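Local coordinates for SusD superfamily protein (PDB 3OTN) that probably binds carbohydrate or another nutrient at the bacterial outer membrane, at residues T233-L238 / K305-T310; K289-S294 / L418-K423; D299-E304 / W411-F416. All coordinates share one frame; numbering follows the deposited sequence.

The three contacts lie on the same side of the chain's centre, with centres about 8 Å apart for contacts 2 and 3, 10 Å for contacts 1 and 3, and 13 Å for contacts 1 and 2. Along the chain the order is 233-238, 289-294, 299-304, 305-310, 411-416 and 418-423. Helix 403-418 carries segment 411-416 and leads straight into 418-423, while the chain from helix 289-292 to strand 308-312 supplies one partner to every contact. Neighbouring contacts touch: the ring of Tyr307 packs on Cys419, and Phe291 on the carbonyl of Tyr415. Residues distant in sequence thus form one continuous buried region at the end of helix 403-418.

Contact 1 (T233-L238 / K305-T310); sequences TDYESL and KQYFFT. With EDO (1,2-ethanediol), chain O.
Tyr235 and Tyr307 form an edge-to-face aromatic pair, with the edge of Tyr307 directed at the face of Tyr235. The ring centroids are 4.9 Å apart and the planes make an angle of 60°; the closest carbons, CE1 of Tyr307 and CD1 of Tyr235, are 3.6 Å apart. Leu238 extends this apolar patch: Leu238 CD1 lies 3.9 Å from Tyr307 CE1. It sits on the turn held by the bond from Leu238 N to Tyr235 O (3.1 Å).

Polar contacts fall to Gln306. Its chain bends at chi2 (-68°), carrying the amide back to Tyr235, where Gln306 OE1 lies in the plane of the ring at its edge, 3.3 Å from Tyr235 CD2. One water links the same two residues, accepting from Tyr235 N at 2.9 Å and donating to Gln306 OE1 at 2.7 Å. Tyrosine suits position 307 because a flat ring can meet Tyr235 while its hydroxyl is hydrogen-bonded to Asp417 O. At the far end, Thr310 OG1, also bonded to Glu304 OE1, accepts from an ethanediol probably left by the crystallisation liquor.

Replacing Tyr235 by alanine removes the ring, and the edge of Tyr307 would probably be left without its aromatic face, with a gap beside Gln306 OE1.

The chemistry implies a mainly aromatic join between residues 235-238 and the loop entering strand 308-312, with one bridging water and the buried Tyr307 hydroxyl satisfied.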
loop_
_atom_site.group_PDB
_atom_site.type_symbol
_atom_site.label_atom_id
_atom_site.label_comp_id
_atom_site.label_asym_id
_atom_site.label_seq_id
_atom_site.Cartn_x
_atom_site.Cartn_y
_atom_site.Cartn_z
ATOM N N THR A 233 19.671 -4.718 -4.594
ATOM C CA THR A 233 20.706 -5.425 -3.841
ATOM C C THR A 233 20.795 -4.905 -2.432
ATOM O O THR A 233 21.276 -5.597 -1.549
ATOM C CB THR A 233 22.078 -5.321 -4.545
ATOM O OG1 THR A 233 22.408 -3.933 -4.716
ATOM C CG2 THR A 233 21.991 -5.976 -5.899
ATOM N N ASP A 234 20.351 -3.677 -2.209
ATOM C CA ASP A 234 20.284 -3.144 -0.838
ATOM C C ASP A 234 19.038 -2.293 -0.603
ATOM O O ASP A 234 18.205 -2.163 -1.493
ATOM C CB ASP A 234 21.568 -2.392 -0.534
ATOM C CG ASP A 234 21.704 -1.131 -1.320
ATOM O OD1 ASP A 234 20.720 -0.716 -1.969
ATOM O OD2 ASP A 234 22.810 -0.554 -1.256
ATOM N N TYR A 235 18.916 -1.712 0.580
ATOM C CA TYR A 235 17.690 -1.022 0.994
ATOM C C TYR A 235 17.667 0.438 0.669
ATOM O O TYR A 235 16.600 1.028 0.658
ATOM C CB TYR A 235 17.463 -1.227 2.485
ATOM C CG TYR A 235 17.413 -2.703 2.805
ATOM C CD1 TYR A 235 16.439 -3.532 2.232
ATOM C CD2 TYR A 235 18.334 -3.283 3.651
ATOM C CE1 TYR A 235 16.398 -4.898 2.511
ATOM C CE2 TYR A 235 18.303 -4.642 3.941
ATOM C CZ TYR A 235 17.323 -5.442 3.373
ATOM O OH TYR A 235 17.314 -6.783 3.668
ATOM N N GLU A 236 18.841 1.035 0.433
ATOM C CA GLU A 236 18.917 2.451 0.060
ATOM C C GLU A 236 18.069 2.778 -1.200
ATOM O O GLU A 236 17.534 3.892 -1.347
ATOM C CB GLU A 236 20.382 2.862 -0.193
ATOM C CG GLU A 236 20.568 4.351 -0.196
ATOM C CD GLU A 236 21.907 4.834 -0.760
ATOM O OE1 GLU A 236 22.676 4.041 -1.330
ATOM O OE2 GLU A 236 22.165 6.042 -0.656
ATOM N N SER A 237 17.948 1.835 -2.120
ATOM C CA SER A 237 17.103 2.081 -3.297
ATOM C C SER A 237 15.664 2.517 -2.996
ATOM O O SER A 237 15.085 3.261 -3.802
ATOM C CB SER A 237 17.072 0.879 -4.217
ATOM O OG SER A 237 18.315 0.719 -4.852
ATOM N N LEU A 238 15.106 2.068 -1.861
ATOM C CA LEU A 238 13.714 2.390 -1.475
ATOM C C LEU A 238 13.553 3.871 -1.114
ATOM O O LEU A 238 12.442 4.344 -1.033
ATOM C CB LEU A 238 13.255 1.523 -0.270
ATOM C CG LEU A 238 13.266 0.005 -0.502
ATOM C CD1 LEU A 238 12.937 -0.753 0.759
ATOM C CD2 LEU A 238 12.341 -0.372 -1.651
ATOM N N LYS A 305 20.556 2.850 10.374
ATOM C CA LYS A 305 20.360 3.491 9.070
ATOM C C LYS A 305 20.183 2.513 7.888
ATOM O O LYS A 305 20.628 2.765 6.763
ATOM C CB LYS A 305 21.430 4.596 8.824
ATOM C CG LYS A 305 21.223 5.794 9.787
ATOM C CD LYS A 305 22.273 6.868 9.669
ATOM C CE LYS A 305 22.179 7.887 10.790
ATOM N NZ LYS A 305 22.615 7.367 12.142
ATOM N N GLN A 306 19.479 1.420 8.169
ATOM C CA GLN A 306 18.909 0.563 7.148
ATOM C C GLN A 306 17.431 0.889 7.202
ATOM O O GLN A 306 17.059 1.946 6.724
ATOM C CB GLN A 306 19.278 -0.908 7.378
ATOM C CG GLN A 306 20.799 -1.126 7.197
ATOM C CD GLN A 306 21.287 -0.941 5.746
ATOM O OE1 GLN A 306 20.523 -1.029 4.796
ATOM N NE2 GLN A 306 22.571 -0.730 5.592
ATOM N N TYR A 307 16.590 0.063 7.806
ATOM C CA TYR A 307 15.174 0.396 7.908
ATOM C C TYR A 307 14.865 1.350 9.050
ATOM O O TYR A 307 13.840 2.060 9.015
ATOM C CB TYR A 307 14.360 -0.880 8.048
ATOM C CG TYR A 307 13.993 -1.596 6.769
ATOM C CD1 TYR A 307 14.501 -1.227 5.516
ATOM C CD2 TYR A 307 13.117 -2.674 6.815
ATOM C CE1 TYR A 307 14.093 -1.874 4.354
ATOM C CE2 TYR A 307 12.691 -3.320 5.643
ATOM C CZ TYR A 307 13.199 -2.931 4.424
ATOM O OH TYR A 307 12.821 -3.588 3.273
ATOM N N PHE A 308 15.735 1.363 10.064
ATOM C CA PHE A 308 15.530 2.165 11.262
ATOM C C PHE A 308 16.756 3.007 11.563
ATOM O O PHE A 308 17.875 2.681 11.123
ATOM C CB PHE A 308 15.178 1.258 12.468
ATOM C CG PHE A 308 14.028 0.339 12.190
ATOM C CD1 PHE A 308 12.756 0.851 12.004
ATOM C CD2 PHE A 308 14.240 -1.035 11.997
ATOM C CE1 PHE A 308 11.691 -0.003 11.701
ATOM C CE2 PHE A 308 13.203 -1.877 11.665
ATOM C CZ PHE A 308 11.923 -1.376 11.528
ATOM N N PHE A 309 16.539 4.078 12.318
ATOM C CA PHE A 309 17.629 4.908 12.855
ATOM C C PHE A 309 17.325 5.392 14.258
ATOM O O PHE A 309 16.184 5.355 14.711
ATOM C CB PHE A 309 18.069 6.034 11.897
ATOM C CG PHE A 309 17.135 7.225 11.781
ATOM C CD1 PHE A 309 15.790 7.085 11.462
ATOM C CD2 PHE A 309 17.658 8.530 11.872
ATOM C CE1 PHE A 309 14.952 8.213 11.279
ATOM C CE2 PHE A 309 16.829 9.659 11.703
ATOM C CZ PHE A 309 15.481 9.504 11.401
ATOM N N THR A 310 18.392 5.752 14.967
ATOM C CA THR A 310 18.343 6.098 16.397
ATOM C C THR A 310 19.186 7.329 16.738
ATOM O O THR A 310 19.154 7.801 17.867
ATOM C CB THR A 310 18.896 4.931 17.242
ATOM O OG1 THR A 310 20.257 4.708 16.877
ATOM C CG2 THR A 310 18.122 3.652 17.029
HETATM C C1 EDO O . 22.430 6.325 19.789
HETATM O O1 EDO O . 22.660 5.784 18.492
HETATM C C2 EDO O . 22.229 5.180 20.786
HETATM O O2 EDO O . 20.957 4.578 20.563
HETATM O O HOH W 1 21.043 -0.466 2.167
#

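Contact 2 (K289-S294 / L418-K423); sequences KEFVES and LCYENK
Phe291 reaches from the short helix 289-292 to meet Cys419 and Tyr420, both buried. CB of Cys419 approaches the ring edge near its plane, 3.7 Å from Phe291 CE2, and the sulfur SG is also at the edge, 5.5 Å from the ring centroid, a Cys sulfur-aromatic contact. Tyr420 runs past Phe291 in the opposite direction; the two ring planes are 88° apart, and the closest approach is from Tyr420 OH to Phe291 CD2 at 3.2 Å. That hydroxyl has a polar partner of its own in Lys54 O, so tyrosine can bury its polar end while its ring packs on phenylalanine.

Backbone and torsions set these groups in place. With CG anti to the backbone N (chi1 -178°), Phe291 projects its ring off the helix into the contact. Ser294 N and OG both donate to Phe291 O, the hydroxyl at 2.6 Å. On the other side, Glu421 N bonds to Leu418 O at 3.3 Å, and the carboxylate of Glu421 makes salt bridges to Lys338 and Arg359. Within segment 289-294, Lys289 NZ and Glu293 OE1 also form a salt bridge of 3.0 Å, one turn apart, and Glu293 OE2 is hydrogen-bonded to Tyr334 OH.

Leu418 to Glu421 is a type II beta turn. Cys419 and Tyr420 hold its two central positions, Tyr420 with the positive phi (67°) the second requires. The turn lies in the loop between helix 403-418 and helix 424-431, and the side chains of Cys419 and Tyr420 meet the ring of Phe291.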
loop_
_atom_site.group_PDB
_atom_site.type_symbol
_atom_site.label_atom_id
_atom_site.label_comp_id
_atom_site.label_asym_id
_atom_site.label_seq_id
_atom_site.Cartn_x
_atom_site.Cartn_y
_atom_site.Cartn_z
ATOM N N LYS A 289 9.147 -0.375 19.587
ATOM C CA LYS A 289 10.328 -1.079 20.097
ATOM C C LYS A 289 10.158 -2.605 19.968
ATOM O O LYS A 289 11.069 -3.283 19.566
ATOM C CB LYS A 289 10.553 -0.655 21.564
ATOM C CG LYS A 289 11.540 -1.487 22.402
ATOM C CD LYS A 289 11.440 -1.092 23.906
ATOM C CE LYS A 289 11.715 -2.288 24.844
ATOM N NZ LYS A 289 13.141 -2.708 24.872
ATOM N N GLU A 290 8.971 -3.121 20.276
ATOM C CA GLU A 290 8.656 -4.574 20.212
ATOM C C GLU A 290 8.748 -5.173 18.803
ATOM O O GLU A 290 9.236 -6.298 18.625
ATOM C CB GLU A 290 7.247 -4.881 20.780
ATOM C CG GLU A 290 7.066 -4.634 22.293
ATOM C CD GLU A 290 6.706 -3.180 22.653
ATOM O OE1 GLU A 290 6.792 -2.261 21.778
ATOM O OE2 GLU A 290 6.358 -2.967 23.824
ATOM N N PHE A 291 8.297 -4.427 17.792
ATOM C CA PHE A 291 8.463 -4.877 16.424
ATOM C C PHE A 291 9.907 -4.846 15.993
ATOM O O PHE A 291 10.389 -5.802 15.371
ATOM C CB PHE A 291 7.617 -4.082 15.440
ATOM C CG PHE A 291 7.734 -4.572 14.016
ATOM C CD1 PHE A 291 7.412 -5.881 13.693
ATOM C CD2 PHE A 291 8.196 -3.726 13.005
ATOM C CE1 PHE A 291 7.513 -6.344 12.369
ATOM C CE2 PHE A 291 8.312 -4.169 11.694
ATOM C CZ PHE A 291 7.960 -5.483 11.365
ATOM N N VAL A 292 10.604 -3.753 16.294
ATOM C CA VAL A 292 12.002 -3.637 15.887
ATOM C C VAL A 292 12.803 -4.788 16.505
ATOM O O VAL A 292 13.616 -5.437 15.823
ATOM C CB VAL A 292 12.579 -2.261 16.251
ATOM C CG1 VAL A 292 14.114 -2.228 16.069
ATOM C CG2 VAL A 292 11.896 -1.158 15.399
ATOM N N GLU A 293 12.537 -5.084 17.780
ATOM C CA GLU A 293 13.306 -6.108 18.495
ATOM C C GLU A 293 12.876 -7.547 18.141
ATOM O O GLU A 293 13.496 -8.474 18.616
ATOM C CB GLU A 293 13.273 -5.818 20.004
ATOM C CG GLU A 293 14.002 -4.472 20.253
ATOM C CD GLU A 293 14.087 -4.014 21.685
ATOM O OE1 GLU A 293 13.454 -4.642 22.556
ATOM O OE2 GLU A 293 14.822 -3.015 21.911
ATOM N N SER A 294 11.832 -7.709 17.304
ATOM C CA SER A 294 11.353 -9.030 16.835
ATOM C C SER A 294 12.095 -9.611 15.634
ATOM O O SER A 294 11.911 -10.786 15.313
ATOM C CB SER A 294 9.851 -8.980 16.492
ATOM O OG SER A 294 9.554 -8.312 15.280
ATOM N N LEU A 418 8.549 -5.809 3.999
ATOM C CA LEU A 418 7.559 -4.831 3.544
ATOM C C LEU A 418 6.963 -3.920 4.637
ATOM O O LEU A 418 5.952 -3.255 4.411
ATOM C CB LEU A 418 6.438 -5.558 2.793
ATOM C CG LEU A 418 6.932 -6.581 1.746
ATOM C CD1 LEU A 418 5.735 -7.300 1.127
ATOM C CD2 LEU A 418 7.763 -5.865 0.675
ATOM N N CYS A 419 7.563 -3.874 5.821
ATOM C CA CYS A 419 6.983 -3.086 6.894
ATOM C C CYS A 419 6.824 -1.613 6.530
ATOM O O CYS A 419 7.705 -1.034 5.905
ATOM C CB CYS A 419 7.816 -3.185 8.175
ATOM S SG CYS A 419 9.607 -2.822 7.979
ATOM N N TYR A 420 5.702 -1.038 6.971
ATOM C CA TYR A 420 5.381 0.368 6.839
ATOM C C TYR A 420 5.161 0.801 5.405
ATOM O O TYR A 420 5.280 1.993 5.107
ATOM C CB TYR A 420 6.417 1.246 7.569
ATOM C CG TYR A 420 6.619 0.740 9.009
ATOM C CD1 TYR A 420 5.555 0.722 9.903
ATOM C CD2 TYR A 420 7.831 0.236 9.432
ATOM C CE1 TYR A 420 5.707 0.232 11.201
ATOM C CE2 TYR A 420 7.994 -0.272 10.737
ATOM C CZ TYR A 420 6.919 -0.265 11.607
ATOM O OH TYR A 420 7.038 -0.742 12.905
ATOM N N GLU A 421 4.835 -0.166 4.537
ATOM C CA GLU A 421 4.542 0.072 3.104
ATOM C C GLU A 421 3.073 -0.145 2.765
ATOM O O GLU A 421 2.722 -0.330 1.594
ATOM C CB GLU A 421 5.404 -0.863 2.232
ATOM C CG GLU A 421 6.890 -0.604 2.257
ATOM C CD GLU A 421 7.708 -1.617 1.391
ATOM O OE1 GLU A 421 7.350 -1.867 0.233
ATOM O OE2 GLU A 421 8.707 -2.154 1.894
ATOM N N ASN A 422 2.204 -0.106 3.778
ATOM C CA ASN A 422 0.760 -0.248 3.602
ATOM C C ASN A 422 0.362 -1.621 3.068
ATOM O O ASN A 422 -0.568 -1.742 2.256
ATOM C CB ASN A 422 0.188 0.912 2.708
ATOM C CG ASN A 422 -0.101 2.231 3.482
ATOM O OD1 ASN A 422 -0.713 3.135 2.917
ATOM N ND2 ASN A 422 0.375 2.361 4.729
ATOM N N LYS A 423 1.074 -2.666 3.491
ATOM C CA LYS A 423 0.754 -4.067 3.091
ATOM C C LYS A 423 0.311 -4.952 4.236
ATOM O O LYS A 423 -0.486 -5.879 4.039
ATOM C CB LYS A 423 1.994 -4.745 2.457
ATOM C CG LYS A 423 2.555 -4.054 1.242
ATOM C CD LYS A 423 1.565 -4.018 0.104
ATOM C CE LYS A 423 2.110 -3.179 -1.060
ATOM N NZ LYS A 423 1.371 -3.534 -2.267
#

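Contact 3 (D299-E304 / W411-F416); sequences DKRTEE and WDQRYF
A buried arginine links the Asx turn begun by Asp299 to helix 403-418, where Arg301 meets Gln413 and Phe416. Its guanidinium holds one oxygen end-on with two nitrogens: Arg301 NH1 donates to Gln413 OE1 at 2.9 Å, in line with the C=O bond (175°), and Arg301 NH2 donates at 3.0 Å onto a lone pair in the carbonyl plane. Guanidinium and amide are nearly coplanar, 7° apart, so one oxygen can accept both bonds in the plane of the donors. Glutamine suits the place because its two ends differ: while OE1 accepts from arginine, NE2 is hydrogen-bonded to Glu409, which fixes the amide's rotation.

Asp299 grips the same guanidinium. Arg301 NE donates to Asp299 OD1 at 2.9 Å and Arg301 NH2 to Asp299 OD2 at 2.7 Å, each on a syn lone pair, the two together forming a side-on salt bridge. Asp299 OD1 also accepts from Arg301 N at 2.8 Å, the bond that defines the Asx turn. A bend at chi3 (-62°) turns the end of the arginine so that it faces both partners. With NH1 also in a salt bridge to Asp417 OD1, all five N-H groups are engaged, and the two carboxylates are likely to stabilise the buried positive charge.

Over the centre of one guanidinium face sits CB of Phe416, 3.7 Å from Arg301 CZ, an apolar lid on a flat cation. Phe416 O, 3.7 Å from Arg301 CD, is buried with no polar partner in the model. The side chain of Phe416 meets Phe295 and is about 4 Å from a bound acetate ion, probably from the crystallisation liquor. The whole is an Asx turn whose aspartate orients a bidentate arginine, tying a 3-10 turn to a long helix.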
loop_
_atom_site.group_PDB
_atom_site.type_symbol
_atom_site.label_atom_id
_atom_site.label_comp_id
_atom_site.label_asym_id
_atom_site.label_seq_id
_atom_site.Cartn_x
_atom_site.Cartn_y
_atom_site.Cartn_z
ATOM N N ASP A 299 20.016 -9.450 11.575
ATOM C CA ASP A 299 19.292 -8.973 10.365
ATOM C C ASP A 299 19.859 -7.611 9.909
ATOM O O ASP A 299 19.942 -6.659 10.701
ATOM C CB ASP A 299 17.798 -8.877 10.680
ATOM C CG ASP A 299 16.914 -8.837 9.440
ATOM O OD1 ASP A 299 17.177 -8.026 8.550
ATOM O OD2 ASP A 299 15.907 -9.581 9.394
ATOM N N LYS A 300 20.275 -7.513 8.649
ATOM C CA LYS A 300 20.700 -6.232 8.094
ATOM C C LYS A 300 19.644 -5.125 8.252
ATOM O O LYS A 300 19.997 -3.963 8.444
ATOM C CB LYS A 300 21.094 -6.369 6.631
ATOM C CG LYS A 300 21.641 -5.101 6.009
ATOM C CD LYS A 300 22.238 -5.360 4.624
ATOM C CE LYS A 300 22.793 -4.094 3.975
ATOM N NZ LYS A 300 23.458 -4.377 2.701
ATOM N N ARG A 301 18.359 -5.475 8.175
ATOM C CA ARG A 301 17.293 -4.474 8.233
ATOM C C ARG A 301 17.264 -3.686 9.543
ATOM O O ARG A 301 16.822 -2.517 9.553
ATOM C CB ARG A 301 15.927 -5.124 7.948
ATOM C CG ARG A 301 15.824 -5.594 6.469
ATOM C CD ARG A 301 14.743 -6.597 6.138
ATOM N NE ARG A 301 14.871 -7.884 6.819
ATOM C CZ ARG A 301 14.269 -9.010 6.427
ATOM N NH1 ARG A 301 13.439 -9.030 5.372
ATOM N NH2 ARG A 301 14.463 -10.125 7.121
ATOM N N THR A 302 17.751 -4.304 10.631
ATOM C CA THR A 302 17.813 -3.629 11.934
ATOM C C THR A 302 19.185 -2.997 12.241
ATOM O O THR A 302 19.408 -2.492 13.344
ATOM C CB THR A 302 17.386 -4.588 13.082
ATOM O OG1 THR A 302 18.174 -5.783 12.995
ATOM C CG2 THR A 302 15.895 -4.914 12.953
ATOM N N GLU A 303 20.094 -2.991 11.276
ATOM C CA GLU A 303 21.353 -2.261 11.452
ATOM C C GLU A 303 21.076 -0.771 11.280
ATOM O O GLU A 303 20.164 -0.369 10.527
ATOM C CB GLU A 303 22.423 -2.735 10.477
ATOM C CG GLU A 303 22.805 -4.189 10.699
ATOM C CD GLU A 303 23.871 -4.691 9.727
ATOM O OE1 GLU A 303 24.350 -3.911 8.872
ATOM O OE2 GLU A 303 24.212 -5.888 9.830
ATOM N N GLU A 304 21.848 0.031 11.998
ATOM C CA GLU A 304 21.643 1.474 12.043
ATOM C C GLU A 304 21.592 2.051 10.637
ATOM O O GLU A 304 22.480 1.797 9.830
ATOM C CB GLU A 304 22.765 2.157 12.833
ATOM C CG GLU A 304 22.639 3.689 12.970
ATOM C CD GLU A 304 21.398 4.147 13.761
ATOM O OE1 GLU A 304 20.898 3.401 14.618
ATOM O OE2 GLU A 304 20.982 5.303 13.533
ATOM N N TRP A 411 5.248 -15.229 5.380
ATOM C CA TRP A 411 4.607 -14.189 6.168
ATOM C C TRP A 411 5.659 -13.361 6.913
ATOM O O TRP A 411 5.612 -12.127 6.866
ATOM C CB TRP A 411 3.605 -14.755 7.150
ATOM C CG TRP A 411 2.337 -15.274 6.545
ATOM C CD1 TRP A 411 1.850 -15.054 5.264
ATOM C CD2 TRP A 411 1.374 -16.082 7.201
ATOM N NE1 TRP A 411 0.647 -15.690 5.109
ATOM C CE2 TRP A 411 0.334 -16.339 6.273
ATOM C CE3 TRP A 411 1.293 -16.645 8.483
ATOM C CZ2 TRP A 411 -0.793 -17.103 6.604
ATOM C CZ3 TRP A 411 0.162 -17.411 8.811
ATOM C CH2 TRP A 411 -0.851 -17.637 7.867
ATOM N N ASP A 412 6.619 -14.031 7.563
ATOM C CA ASP A 412 7.661 -13.320 8.297
ATOM C C ASP A 412 8.377 -12.308 7.392
ATOM O O ASP A 412 8.540 -11.113 7.754
ATOM C CB ASP A 412 8.699 -14.271 8.901
ATOM C CG ASP A 412 8.281 -14.861 10.265
ATOM O OD1 ASP A 412 7.136 -14.668 10.755
ATOM O OD2 ASP A 412 9.134 -15.548 10.855
ATOM N N GLN A 413 8.804 -12.766 6.217
ATOM C CA GLN A 413 9.497 -11.873 5.310
ATOM C C GLN A 413 8.603 -10.747 4.787
ATOM O O GLN A 413 9.104 -9.668 4.508
ATOM C CB GLN A 413 10.212 -12.625 4.179
ATOM C CG GLN A 413 11.269 -13.608 4.674
ATOM C CD GLN A 413 12.229 -12.987 5.670
ATOM O OE1 GLN A 413 12.619 -11.835 5.513
ATOM N NE2 GLN A 413 12.606 -13.735 6.697
ATOM N N ARG A 414 7.293 -10.977 4.700
ATOM C CA ARG A 414 6.373 -9.916 4.376
ATOM C C ARG A 414 6.387 -8.846 5.478
ATOM O O ARG A 414 6.434 -7.652 5.175
ATOM C CB ARG A 414 4.963 -10.442 4.149
ATOM C CG ARG A 414 4.835 -11.253 2.840
ATOM C CD ARG A 414 3.367 -11.617 2.561
ATOM N NE ARG A 414 2.647 -10.399 2.234
ATOM C CZ ARG A 414 2.694 -9.778 1.071
ATOM N NH1 ARG A 414 3.356 -10.290 0.041
ATOM N NH2 ARG A 414 2.038 -8.644 0.917
ATOM N N TYR A 415 6.307 -9.271 6.742
ATOM C CA TYR A 415 6.345 -8.328 7.847
ATOM C C TYR A 415 7.694 -7.582 7.853
ATOM O O TYR A 415 7.740 -6.352 7.912
ATOM C CB TYR A 415 6.173 -9.019 9.201
ATOM C CG TYR A 415 4.723 -9.258 9.626
ATOM C CD1 TYR A 415 3.911 -10.175 8.957
ATOM C CD2 TYR A 415 4.193 -8.610 10.736
ATOM C CE1 TYR A 415 2.600 -10.438 9.378
ATOM C CE2 TYR A 415 2.899 -8.857 11.155
ATOM C CZ TYR A 415 2.113 -9.768 10.497
ATOM O OH TYR A 415 0.835 -9.968 10.931
ATOM N N PHE A 416 8.776 -8.340 7.776
ATOM C CA PHE A 416 10.099 -7.773 7.945
ATOM C C PHE A 416 10.568 -6.928 6.772
ATOM O O PHE A 416 11.215 -5.895 7.002
ATOM C CB PHE A 416 11.128 -8.831 8.278
ATOM C CG PHE A 416 10.859 -9.572 9.603
ATOM C CD1 PHE A 416 10.531 -8.877 10.776
ATOM C CD2 PHE A 416 10.986 -10.938 9.668
ATOM C CE1 PHE A 416 10.306 -9.574 11.982
ATOM C CE2 PHE A 416 10.768 -11.640 10.868
ATOM C CZ PHE A 416 10.432 -10.944 12.018
#